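Exopolygalacturonase (Yersinia enterocolitica, PDB 2UVF) probably hydrolyses pectin-derived polygalacturonate from the chain end, as a periplasmic family 28 glycoside hydrolase that binds digalacturonic acid. Local coordinates at residues A408-Q416 with D509-A517; R466-G474 with M497-N505. All coordinates share one frame; numbering follows the deposited sequence. Where two conformers were deposited one is given.

Contact 1: residues A408-Q416 with D509-A517; sequences AAGTGEKAQ and DYPPAKIPA
P511 O receives the backbone N-H of E413 across the contact, N to O 2.9 Å, in a nearly straight bond of 170° at the hydrogen, the donor tilted from the carbonyl plane. The same oxygen accepts a hydrogen bond from a water, 2.8 Å between P511 O and the water oxygen. That water also donates to T411 O and accepts from the backbone N of K414, so one molecule satisfies three backbone groups drawn from both loops. G412 brings its bare CA against P511 O in a CA-H...O contact of 3.3 Å and, obliquely, against CD1 of Y510. Beside it, T411 crosses Y510 at about a right angle: its CB lies 3.9 Å from the Y510 ring centroid in a CH-pi contact, and OG1 stands over the same face toward the rim. The carboxylate of E413, with CG anti to the backbone N (chi1 -153°), takes the backbone N-H of K514 through OE1; this bond is modelled very short, and its exact length is doubtful. At the other border, CG of K414 rests 3.6 Å from CG of P511. Two loops that follow beta-helix strands 405-408 and 493-500 meet here, the first starting at A408 of the sugar pocket. Backbone groups, a shared water and, less surely, the E413 carboxylate supply the polar links of this surface contact, with aromatic and proline packing around them.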
loop_
_atom_site.group_PDB
_atom_site.type_symbol
_atom_site.label_atom_id
_atom_site.label_comp_id
_atom_site.label_asym_id
_atom_site.label_seq_id
_atom_site.Cartn_x
_atom_site.Cartn_y
_atom_site.Cartn_z
ATOM N N ALA A 408 9.767 2.572 1.249
ATOM C CA ALA A 408 10.854 3.372 1.803
ATOM C C ALA A 408 12.047 2.465 2.141
ATOM O O ALA A 408 11.860 1.330 2.575
ATOM C CB ALA A 408 10.384 4.088 3.045
ATOM N N ALA A 409 13.262 2.987 1.976
ATOM C CA ALA A 409 14.463 2.211 2.296
ATOM C C ALA A 409 15.568 2.988 3.049
ATOM O O ALA A 409 16.724 2.560 3.093
ATOM C CB ALA A 409 14.997 1.551 1.057
ATOM N N GLY A 410 15.193 4.101 3.675
ATOM C CA GLY A 410 16.126 4.888 4.470
ATOM C C GLY A 410 16.686 6.041 3.661
ATOM O O GLY A 410 16.329 6.231 2.498
ATOM N N THR A 411 17.558 6.833 4.277
ATOM C CA THR A 411 18.059 8.038 3.624
ATOM C C THR A 411 19.532 8.310 3.950
ATOM O O THR A 411 19.937 8.316 5.123
ATOM C CB THR A 411 17.182 9.305 3.948
ATOM O OG1 THR A 411 17.291 9.661 5.331
ATOM C CG2 THR A 411 15.733 9.043 3.656
ATOM N N GLY A 412 20.312 8.532 2.897
ATOM C CA GLY A 412 21.705 8.951 3.023
ATOM C C GLY A 412 22.685 7.807 3.191
ATOM O O GLY A 412 22.385 6.664 2.829
ATOM N N GLU A 413 23.850 8.123 3.769
ATOM C CA GLU A 413 24.977 7.192 3.869
ATOM C C GLU A 413 24.773 6.069 4.876
ATOM O O GLU A 413 25.222 4.947 4.642
ATOM C CB GLU A 413 26.280 7.951 4.172
ATOM C CG GLU A 413 27.554 7.260 3.677
ATOM C CD GLU A 413 27.623 7.087 2.144
ATOM O OE1 GLU A 413 26.921 7.812 1.413
ATOM O OE2 GLU A 413 28.401 6.229 1.665
ATOM N N LYS A 414 24.114 6.373 5.994
ATOM C CA LYS A 414 23.889 5.388 7.061
ATOM C C LYS A 414 22.831 4.334 6.714
ATOM O O LYS A 414 22.586 3.424 7.510
ATOM C CB LYS A 414 23.469 6.090 8.360
ATOM C CG LYS A 414 24.423 7.138 8.888
ATOM C CD LYS A 414 25.328 6.587 9.970
ATOM C CE LYS A 414 25.959 7.716 10.775
ATOM N NZ LYS A 414 26.641 7.188 11.990
ATOM N N ALA A 415 22.207 4.469 5.540
ATOM C CA ALA A 415 21.031 3.673 5.153
ATOM C C ALA A 415 21.218 2.156 5.207
ATOM O O ALA A 415 20.353 1.443 5.727
ATOM C CB ALA A 415 20.518 4.103 3.781
ATOM N N GLN A 416 22.345 1.674 4.691
ATOM C CA GLN A 416 22.648 0.225 4.642
ATOM C C GLN A 416 22.843 -0.482 6.010
ATOM O O GLN A 416 23.023 -1.704 6.054
ATOM C CB GLN A 416 23.804 -0.083 3.656
ATOM C CG GLN A 416 25.136 0.617 3.952
ATOM C CD GLN A 416 25.188 2.074 3.482
ATOM O OE1 GLN A 416 24.177 2.778 3.479
ATOM N NE2 GLN A 416 26.381 2.531 3.094
ATOM N N ASP A 509 19.708 16.393 7.125
ATOM C CA ASP A 509 19.454 15.988 8.525
ATOM C C ASP A 509 20.140 14.662 8.926
ATOM O O ASP A 509 20.153 14.281 10.101
ATOM C CB ASP A 509 17.939 15.887 8.791
ATOM C CG ASP A 509 17.108 16.804 7.893
ATOM O OD1 ASP A 509 17.510 17.971 7.676
ATOM O OD2 ASP A 509 16.041 16.352 7.414
ATOM N N TYR A 510 20.690 13.974 7.928
ATOM C CA TYR A 510 21.354 12.673 8.057
ATOM C C TYR A 510 22.676 12.834 7.300
ATOM O O TYR A 510 22.815 13.791 6.543
ATOM C CB TYR A 510 20.485 11.583 7.395
ATOM C CG TYR A 510 19.921 12.015 6.045
ATOM C CD1 TYR A 510 20.684 11.913 4.877
ATOM C CD2 TYR A 510 18.635 12.557 5.942
ATOM C CE1 TYR A 510 20.182 12.331 3.642
ATOM C CE2 TYR A 510 18.124 12.976 4.710
ATOM C CZ TYR A 510 18.903 12.861 3.570
ATOM O OH TYR A 510 18.408 13.276 2.356
ATOM N N PRO A 511 23.663 11.934 7.505
ATOM C CA PRO A 511 24.833 12.004 6.609
ATOM C C PRO A 511 24.465 11.803 5.125
ATOM O O PRO A 511 23.828 10.799 4.786
ATOM C CB PRO A 511 25.734 10.861 7.106
ATOM C CG PRO A 511 25.312 10.633 8.513
ATOM C CD PRO A 511 23.829 10.887 8.531
ATOM N N PRO A 512 24.837 12.771 4.254
ATOM C CA PRO A 512 24.647 12.692 2.798
ATOM C C PRO A 512 25.176 11.391 2.189
ATOM O O PRO A 512 26.008 10.715 2.799
ATOM C CB PRO A 512 25.470 13.875 2.281
ATOM C CG PRO A 512 25.443 14.855 3.387
ATOM C CD PRO A 512 25.461 14.050 4.650
ATOM N N ALA A 513 24.697 11.046 0.995
ATOM C CA ALA A 513 25.175 9.847 0.305
ATOM C C ALA A 513 26.395 10.124 -0.577
ATOM O O ALA A 513 26.410 11.094 -1.348
ATOM C CB ALA A 513 24.060 9.200 -0.510
ATOM N N LYS A 514 27.403 9.257 -0.453
ATOM C CA LYS A 514 28.623 9.298 -1.279
ATOM C C LYS A 514 28.379 8.727 -2.685
ATOM O O LYS A 514 28.648 9.406 -3.682
ATOM C CB LYS A 514 29.797 8.577 -0.583
ATOM C CG LYS A 514 30.244 9.190 0.762
ATOM C CD LYS A 514 30.782 10.636 0.625
ATOM C CE LYS A 514 32.307 10.698 0.439
ATOM N NZ LYS A 514 32.795 10.113 -0.851
ATOM N N ILE A 515 27.889 7.484 -2.755
ATOM C CA ILE A 515 27.355 6.917 -4.007
ATOM C C ILE A 515 25.899 7.401 -4.199
ATOM O O ILE A 515 25.009 7.061 -3.397
ATOM C CB ILE A 515 27.424 5.355 -4.050
ATOM C CG1 ILE A 515 28.866 4.850 -3.875
ATOM C CG2 ILE A 515 26.787 4.817 -5.347
ATOM C CD1 ILE A 515 29.006 3.312 -3.922
ATOM N N PRO A 516 25.653 8.197 -5.263
ATOM C CA PRO A 516 24.356 8.875 -5.451
ATOM C C PRO A 516 23.169 7.978 -5.890
ATOM O O PRO A 516 23.351 6.807 -6.264
ATOM C CB PRO A 516 24.668 9.948 -6.504
ATOM C CG PRO A 516 25.830 9.401 -7.277
ATOM C CD PRO A 516 26.605 8.492 -6.352
ATOM N N ALA A 517 21.967 8.552 -5.832
ATOM C CA ALA A 517 20.724 7.829 -6.099
ATOM C C ALA A 517 20.492 7.652 -7.591
ATOM O O ALA A 517 20.917 8.485 -8.402
ATOM C CB ALA A 517 19.530 8.536 -5.448
HETATM O O HOH W 1 22.560 8.801 6.226
#

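Contact 2: residues R466-G474 with M497-N505; sequences RAKSTSTIG and MTLDYADSN
S471 lays its CB and hydroxyl against Y501, OG reaching the ring edge in plane, 3.2 Å from Y501 CD1; OG is there because it stands anti to the backbone N (chi1 -178°). Next to it, CG2 of T472 packs tightly on CB of A502 at 3.4 Å. Upstream, the chains run as parallel strands, 4.6 Å between axes and 5° apart in direction. T498 is held through both its backbone N-H and its C=O: T498 N donates to A467 O at 2.9 Å, and T498 O accepts from the N of S469. Past a weak bond from D500 N to S469 O, S471 N reaches D500 O at 3.3 Å from above the carbonyl plane, not on a lone pair. In the conformer given, R466 NH1 makes a weak, doubtful bond to OG1 of T498. K468, on the same face as T498, reaches the bound galacturonate. On the other, largely apolar face, A467 and M497 pack together and against F522 of strand 518-532, inside the coil, while S469 OG bonds to T444. Parallel strands stacked in register, coil on coil, are the hallmark of the right-handed parallel beta-helix of family 28 glycoside hydrolases.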
loop_
_atom_site.group_PDB
_atom_site.type_symbol
_atom_site.label_atom_id
_atom_site.label_comp_id
_atom_site.label_asym_id
_atom_site.label_seq_id
_atom_site.Cartn_x
_atom_site.Cartn_y
_atom_site.Cartn_z
ATOM N N ARG A 466 5.051 6.273 -9.319
ATOM C CA ARG A 466 5.812 7.453 -8.901
ATOM C C ARG A 466 7.127 7.033 -8.242
ATOM O O ARG A 466 7.130 6.363 -7.222
ATOM C CB ARG A 466 4.971 8.343 -7.957
ATOM C CG ARG A 466 5.712 9.531 -7.277
ATOM C CD ARG A 466 6.229 10.593 -8.261
ATOM N NE ARG A 466 6.178 11.946 -7.692
ATOM C CZ ARG A 466 7.049 12.923 -7.953
ATOM N NH1 ARG A 466 8.082 12.709 -8.760
ATOM N NH2 ARG A 466 6.902 14.116 -7.382
ATOM N N ALA A 467 8.236 7.425 -8.861
ATOM C CA ALA A 467 9.588 7.081 -8.399
ATOM C C ALA A 467 10.326 8.377 -8.165
ATOM O O ALA A 467 10.624 9.124 -9.107
ATOM C CB ALA A 467 10.350 6.166 -9.407
ATOM N N LYS A 468 10.581 8.652 -6.891
ATOM C CA LYS A 468 11.171 9.921 -6.445
ATOM C C LYS A 468 12.401 9.670 -5.588
ATOM O O LYS A 468 12.414 8.752 -4.777
ATOM C CB LYS A 468 10.137 10.772 -5.678
ATOM C CG LYS A 468 8.915 9.981 -5.187
ATOM C CD LYS A 468 8.501 10.310 -3.754
ATOM C CE LYS A 468 7.355 11.294 -3.655
ATOM N NZ LYS A 468 6.599 11.078 -2.366
ATOM N N SER A 469 13.441 10.476 -5.790
ATOM C CA SER A 469 14.609 10.471 -4.897
ATOM C C SER A 469 15.332 11.802 -4.997
ATOM O O SER A 469 14.861 12.706 -5.695
ATOM C CB SER A 469 15.564 9.326 -5.234
ATOM O OG SER A 469 16.491 9.112 -4.187
ATOM N N THR A 470 16.431 11.937 -4.247
ATOM C CA THR A 470 17.462 12.964 -4.511
ATOM C C THR A 470 18.838 12.298 -4.476
ATOM O O THR A 470 18.973 11.166 -4.001
ATOM C CB THR A 470 17.410 14.218 -3.555
ATOM O OG1 THR A 470 17.805 13.862 -2.222
ATOM C CG2 THR A 470 16.017 14.861 -3.521
ATOM N N SER A 471 19.846 12.994 -4.998
ATOM C CA SER A 471 21.223 12.503 -5.014
ATOM C C SER A 471 21.823 12.299 -3.614
ATOM O O SER A 471 22.640 11.389 -3.416
ATOM C CB SER A 471 22.110 13.444 -5.841
ATOM O OG SER A 471 23.448 12.981 -5.908
ATOM N N THR A 472 21.414 13.131 -2.653
ATOM C CA THR A 472 21.879 12.995 -1.259
ATOM C C THR A 472 21.326 11.763 -0.523
ATOM O O THR A 472 21.993 11.231 0.369
ATOM C CB THR A 472 21.636 14.269 -0.398
ATOM O OG1 THR A 472 20.257 14.668 -0.464
ATOM C CG2 THR A 472 22.526 15.418 -0.866
ATOM N N ILE A 473 20.130 11.310 -0.897
ATOM C CA ILE A 473 19.526 10.112 -0.279
ATOM C C ILE A 473 20.259 8.817 -0.669
ATOM O O ILE A 473 20.351 7.868 0.126
ATOM C CB ILE A 473 18.000 10.021 -0.558
ATOM C CG1 ILE A 473 17.270 11.107 0.234
ATOM C CG2 ILE A 473 17.456 8.649 -0.158
ATOM C CD1 ILE A 473 15.938 11.513 -0.317
ATOM N N GLY A 474 20.789 8.785 -1.885
ATOM C CA GLY A 474 21.516 7.619 -2.366
ATOM C C GLY A 474 20.588 6.452 -2.617
ATOM O O GLY A 474 19.359 6.607 -2.595
ATOM N N MET A 497 9.567 9.647 -12.694
ATOM C CA MET A 497 10.840 9.195 -12.169
ATOM C C MET A 497 11.696 10.454 -12.060
ATOM O O MET A 497 12.314 10.870 -13.040
ATOM C CB MET A 497 11.498 8.214 -13.130
ATOM C CG MET A 497 10.660 7.011 -13.525
ATOM S SD MET A 497 11.621 5.858 -14.531
ATOM C CE MET A 497 12.830 5.267 -13.368
ATOM N N THR A 498 11.694 11.092 -10.893
ATOM C CA THR A 498 12.525 12.277 -10.678
ATOM C C THR A 498 13.712 11.957 -9.790
ATOM O O THR A 498 13.601 11.149 -8.865
ATOM C CB THR A 498 11.745 13.477 -10.110
ATOM O OG1 THR A 498 10.738 13.022 -9.197
ATOM C CG2 THR A 498 11.082 14.247 -11.228
ATOM N N LEU A 499 14.849 12.580 -10.113
ATOM C CA LEU A 499 16.114 12.420 -9.382
ATOM C C LEU A 499 16.739 13.803 -9.231
ATOM O O LEU A 499 17.277 14.368 -10.194
ATOM C CB LEU A 499 17.065 11.492 -10.144
ATOM C CG LEU A 499 17.954 10.488 -9.405
ATOM C CD1 LEU A 499 18.716 9.644 -10.421
ATOM C CD2 LEU A 499 18.913 11.148 -8.417
ATOM N N ASP A 500 16.661 14.353 -8.024
ATOM C CA ASP A 500 17.070 15.737 -7.800
ATOM C C ASP A 500 18.440 15.867 -7.060
ATOM O O ASP A 500 18.489 15.864 -5.822
ATOM C CB ASP A 500 15.929 16.528 -7.101
ATOM C CG ASP A 500 14.522 16.236 -7.699
ATOM O OD1 ASP A 500 14.234 15.073 -8.059
ATOM O OD2 ASP A 500 13.685 17.170 -7.790
ATOM N N TYR A 501 19.534 15.962 -7.845
ATOM C CA TYR A 501 20.933 16.134 -7.363
ATOM C C TYR A 501 21.225 17.419 -6.618
ATOM O O TYR A 501 20.878 18.487 -7.088
ATOM C CB TYR A 501 21.960 16.023 -8.505
ATOM C CG TYR A 501 23.404 16.492 -8.156
ATOM C CD1 TYR A 501 24.283 15.664 -7.484
ATOM C CD2 TYR A 501 23.877 17.740 -8.522
ATOM C CE1 TYR A 501 25.554 16.063 -7.163
ATOM C CE2 TYR A 501 25.155 18.137 -8.214
ATOM C CZ TYR A 501 25.994 17.287 -7.533
ATOM O OH TYR A 501 27.277 17.658 -7.221
ATOM N N ALA A 502 21.911 17.319 -5.482
ATOM C CA ALA A 502 21.943 18.409 -4.498
ATOM C C ALA A 502 23.214 19.244 -4.536
ATOM O O ALA A 502 23.653 19.701 -5.583
ATOM C CB ALA A 502 21.751 17.878 -3.132
ATOM N N ASP A 503 23.800 19.428 -3.360
ATOM C CA ASP A 503 24.303 18.298 -2.610
ATOM C C ASP A 503 24.836 18.778 -1.264
ATOM O O ASP A 503 24.486 18.262 -0.228
ATOM C CB ASP A 503 25.401 17.594 -3.434
ATOM C CG ASP A 503 25.244 16.074 -3.471
ATOM O OD1 ASP A 503 25.161 15.453 -2.381
ATOM O OD2 ASP A 503 25.256 15.509 -4.588
ATOM N N SER A 504 25.671 19.797 -1.321
ATOM C CA SER A 504 26.321 20.446 -0.160
ATOM C C SER A 504 26.837 21.893 -0.413
ATOM O O SER A 504 28.049 22.100 -0.512
ATOM C CB SER A 504 27.416 19.548 0.467
ATOM O OG SER A 504 28.603 19.517 -0.315
ATOM N N ASN A 505 25.957 22.904 -0.489
ATOM C CA ASN A 505 24.478 22.821 -0.352
ATOM C C ASN A 505 23.999 21.940 0.825
ATOM O O ASN A 505 23.154 21.046 0.668
ATOM C CB ASN A 505 23.821 22.453 -1.702
ATOM C CG ASN A 505 24.416 23.243 -2.881
ATOM O OD1 ASN A 505 24.985 22.661 -3.815
ATOM N ND2 ASN A 505 24.301 24.572 -2.829
#

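Overall arrangement
Following the chain from the N terminus, the loop 408-416 leaves strand 405-408 beside the sugar pocket; later, 466-474 takes in the end of strand 463-470 and the residues after it. The chain then makes one further turn of the coil to reach 497-505, which closes contact 2 with 22 residues between its segments. Just beyond, 509-517 returns to 408-416 and closes contact 1 over 92 intervening residues, so the short closure lies wholly within the long one. Their centres are 10 Å apart, and they touch: G412 N probably bonds to I473 O, while A513 packs on T472 O and A517 on T470 O. Contact 2 joins neighbouring coils; contact 1 ties loops from coils farther apart.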